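Local coordinates for hypothetical protein MM_2497 (Methanosarcina mazei, PDB 2I5E), which probably catalyses the guanylylation of (2S)-2-phospholactate with GTP, an activation step in the biosynthesis of the hydride carrier coenzyme F420, at residues A6-K11 against S41-A46. Sequence-based numbering, arbitrary orientation.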
ATOM      1  N   ALA A   6       3.605 -22.116   9.870  1.00 40.38           N
ATOM      2  CA  ALA A   6       3.937 -20.974   9.052  1.00 37.14           C
ATOM      3  C   ALA A   6       5.223 -21.317   8.360  1.00 35.31           C
ATOM      4  O   ALA A   6       6.127 -21.795   9.040  1.00 34.08           O
ATOM      5  CB  ALA A   6       4.058 -19.675   9.877  1.00 36.61           C
ATOM      6  N   VAL A   7       5.292 -20.987   7.046  1.00 32.10           N
ATOM      7  CA  VAL A   7       6.421 -21.215   6.131  1.00 30.43           C
ATOM      8  C   VAL A   7       6.835 -19.890   5.439  1.00 30.74           C
ATOM      9  O   VAL A   7       5.972 -19.021   5.098  1.00 29.46           O
ATOM     10  CB  VAL A   7       6.073 -22.355   5.122  1.00 29.87           C
ATOM     11  CG1 VAL A   7       5.030 -21.976   4.075  1.00 27.56           C
ATOM     12  CG2 VAL A   7       7.259 -22.969   4.456  1.00 30.38           C
ATOM     13  N   ILE A   8       8.143 -19.716   5.316  1.00 29.40           N
ATOM     14  CA  ILE A   8       8.781 -18.562   4.691  1.00 31.41           C
ATOM     15  C   ILE A   8       9.687 -19.117   3.610  1.00 30.99           C
ATOM     16  O   ILE A   8      10.630 -19.751   3.901  1.00 32.82           O
ATOM     17  CB  ILE A   8       9.708 -17.716   5.674  1.00 31.89           C
ATOM     18  CG1 ILE A   8       8.956 -17.169   6.923  1.00 32.47           C
ATOM     19  CG2 ILE A   8      10.408 -16.578   4.973  1.00 25.39           C
ATOM     20  CD1 ILE A   8       9.907 -16.929   8.064  1.00 34.38           C
ATOM     21  N   PRO A   9       9.316 -18.956   2.349  1.00 32.03           N
ATOM     22  CA  PRO A   9      10.186 -19.201   1.173  1.00 32.62           C
ATOM     23  C   PRO A   9      11.380 -18.237   1.194  1.00 33.30           C
ATOM     24  O   PRO A   9      11.210 -17.012   1.319  1.00 35.14           O
ATOM     25  CB  PRO A   9       9.238 -18.910  -0.019  1.00 33.64           C
ATOM     26  CG  PRO A   9       8.067 -18.110   0.554  1.00 31.19           C
ATOM     27  CD  PRO A   9       7.959 -18.473   2.014  1.00 29.64           C
ATOM     28  N   TYR A  10      12.592 -18.746   1.154  1.00 33.79           N
ATOM     29  CA  TYR A  10      13.774 -17.890   1.320  1.00 33.27           C
ATOM     30  C   TYR A  10      14.989 -18.464   0.559  1.00 34.84           C
ATOM     31  O   TYR A  10      15.276 -19.658   0.642  1.00 35.70           O
ATOM     32  CB  TYR A  10      14.134 -17.774   2.802  1.00 32.97           C
ATOM     33  CG  TYR A  10      15.324 -16.926   3.102  1.00 33.40           C
ATOM     34  CD1 TYR A  10      15.298 -15.522   2.855  1.00 27.88           C
ATOM     35  CD2 TYR A  10      16.508 -17.496   3.647  1.00 32.41           C
ATOM     36  CE1 TYR A  10      16.369 -14.726   3.115  1.00 30.65           C
ATOM     37  CE2 TYR A  10      17.606 -16.677   3.920  1.00 31.50           C
ATOM     38  CZ  TYR A  10      17.506 -15.292   3.667  1.00 32.62           C
ATOM     39  OH  TYR A  10      18.538 -14.473   3.910  1.00 34.90           O
ATOM     40  N   LYS A  11      15.725 -17.619  -0.150  1.00 35.47           N
ATOM     41  CA  LYS A  11      17.028 -18.000  -0.724  1.00 37.45           C
ATOM     42  C   LYS A  11      17.920 -16.786  -0.591  1.00 36.90           C
ATOM     43  O   LYS A  11      17.662 -15.753  -1.244  1.00 36.56           O
ATOM     44  CB  LYS A  11      16.852 -18.476  -2.200  1.00 36.31           C
ATOM     45  CG  LYS A  11      18.115 -18.564  -3.137  1.00 39.71           C
ATOM     46  CD  LYS A  11      17.742 -19.385  -4.450  1.00 40.05           C
ATOM     47  CE  LYS A  11      18.720 -19.444  -5.667  1.00 40.14           C
ATOM     48  NZ  LYS A  11      20.094 -19.595  -5.238  1.00 42.28           N
ATOM     49  N   SER A  41      10.884 -13.000  13.681  1.00 36.32           N
ATOM     50  CA  SER A  41      10.493 -12.364  14.955  1.00 39.01           C
ATOM     51  C   SER A  41       9.011 -11.919  15.001  1.00 38.79           C
ATOM     52  O   SER A  41       8.324 -12.030  16.057  1.00 38.52           O
ATOM     53  CB  SER A  41      11.402 -11.191  15.233  1.00 37.84           C
ATOM     54  OG  SER A  41      10.972 -10.635  16.486  1.00 49.24           O
ATOM     55  N   SER A  42       8.455 -11.432  13.875  1.00 38.02           N
ATOM     56  CA  SER A  42       7.004 -11.144  13.953  1.00 36.05           C
ATOM     57  C   SER A  42       6.112 -12.349  14.115  1.00 36.15           C
ATOM     58  O   SER A  42       5.060 -12.272  14.796  1.00 36.81           O
ATOM     59  CB  SER A  42       6.502 -10.277  12.830  1.00 36.36           C
ATOM     60  OG  SER A  42       7.011  -9.016  13.007  1.00 35.65           O
ATOM     61  N   LEU A  43       6.493 -13.453  13.493  1.00 36.09           N
ATOM     62  CA  LEU A  43       5.730 -14.685  13.604  1.00 38.10           C
ATOM     63  C   LEU A  43       5.785 -15.184  15.052  1.00 38.98           C
ATOM     64  O   LEU A  43       4.784 -15.673  15.578  1.00 38.40           O
ATOM     65  CB  LEU A  43       6.231 -15.772  12.625  1.00 36.75           C
ATOM     66  CG  LEU A  43       6.094 -15.371  11.156  1.00 36.21           C
ATOM     67  CD1 LEU A  43       6.908 -16.273  10.153  1.00 28.47           C
ATOM     68  CD2 LEU A  43       4.627 -15.278  10.737  1.00 37.34           C
ATOM     69  N   LYS A  44       6.962 -15.060  15.671  1.00 39.64           N
ATOM     70  CA  LYS A  44       7.099 -15.573  17.005  1.00 41.49           C
ATOM     71  C   LYS A  44       6.300 -14.613  17.906  1.00 41.87           C
ATOM     72  O   LYS A  44       5.463 -15.056  18.689  1.00 41.88           O
ATOM     73  CB  LYS A  44       8.590 -15.748  17.359  1.00 41.70           C
ATOM     74  CG  LYS A  44       9.209 -16.999  16.761  1.00 44.13           C
ATOM     75  CD  LYS A  44       8.398 -18.283  17.205  1.00 51.88           C
ATOM     76  CE  LYS A  44       9.217 -19.539  17.552  1.00 56.88           C
ATOM     77  NZ  LYS A  44      10.752 -19.354  17.712  1.00 58.72           N
ATOM     78  N   GLY A  45       6.419 -13.311  17.643  1.00 42.09           N
ATOM     79  CA  GLY A  45       5.725 -12.278  18.405  1.00 42.31           C
ATOM     80  C   GLY A  45       4.246 -12.491  18.369  1.00 43.56           C
ATOM     81  O   GLY A  45       3.530 -12.021  19.226  1.00 44.24           O
ATOM     82  N   ALA A  46       3.767 -13.237  17.384  1.00 44.07           N
ATOM     83  CA  ALA A  46       2.318 -13.505  17.272  1.00 43.66           C
ATOM     84  C   ALA A  46       1.960 -14.831  17.903  1.00 43.98           C
ATOM     85  O   ALA A  46       0.830 -15.263  17.776  1.00 43.70           O
ATOM     86  CB  ALA A  46       1.870 -13.469  15.822  1.00 42.01           C
TER
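Leu43, on the last turn of helix 25-45, packs against Ala6 and Ile8, two residues of strand 5-9 whose CB atoms are turned toward this end of the helix; Val7, between them, points the other way. At the base of the leucine, Leu43 CB stays back from the strand, 5.2 Å from Ala6 CB. One bond further out, Leu43 CG turns beside the backbone N and opposite the carbonyl carbon (chi1 -62°), and comes within 4.9 Å of Ala6 CB. The branch then divides the work. Leu43 CD1 reaches Ile8 alongside its outer arm, 3.7 Å from Ile8 CD1 and 3.9 Å from Ile8 CG1, while keeping a looser contact of 4.4 Å with Ala6 CB. Leu43 CD2 passes at 4.5 Å from Ala6 CB. No hydrogen bond links the segments, and Ala6 CA and Leu43 CA, their closest alpha carbons, lie 8.0 Å apart. All three residues are buried. Strand 5-9, helix 25-45 and the adjacent parallel strand 50-55 form the first beta-alpha-beta crossover of the mixed sheet, consistent with the Rossmann-like GT-A fold of the CofC family; Val51 also touches Ile8 and Leu43, Leu36 and Ile40 extend the helix's packing on Ile8, and Ile106 of helix 103-109 meets Leu43.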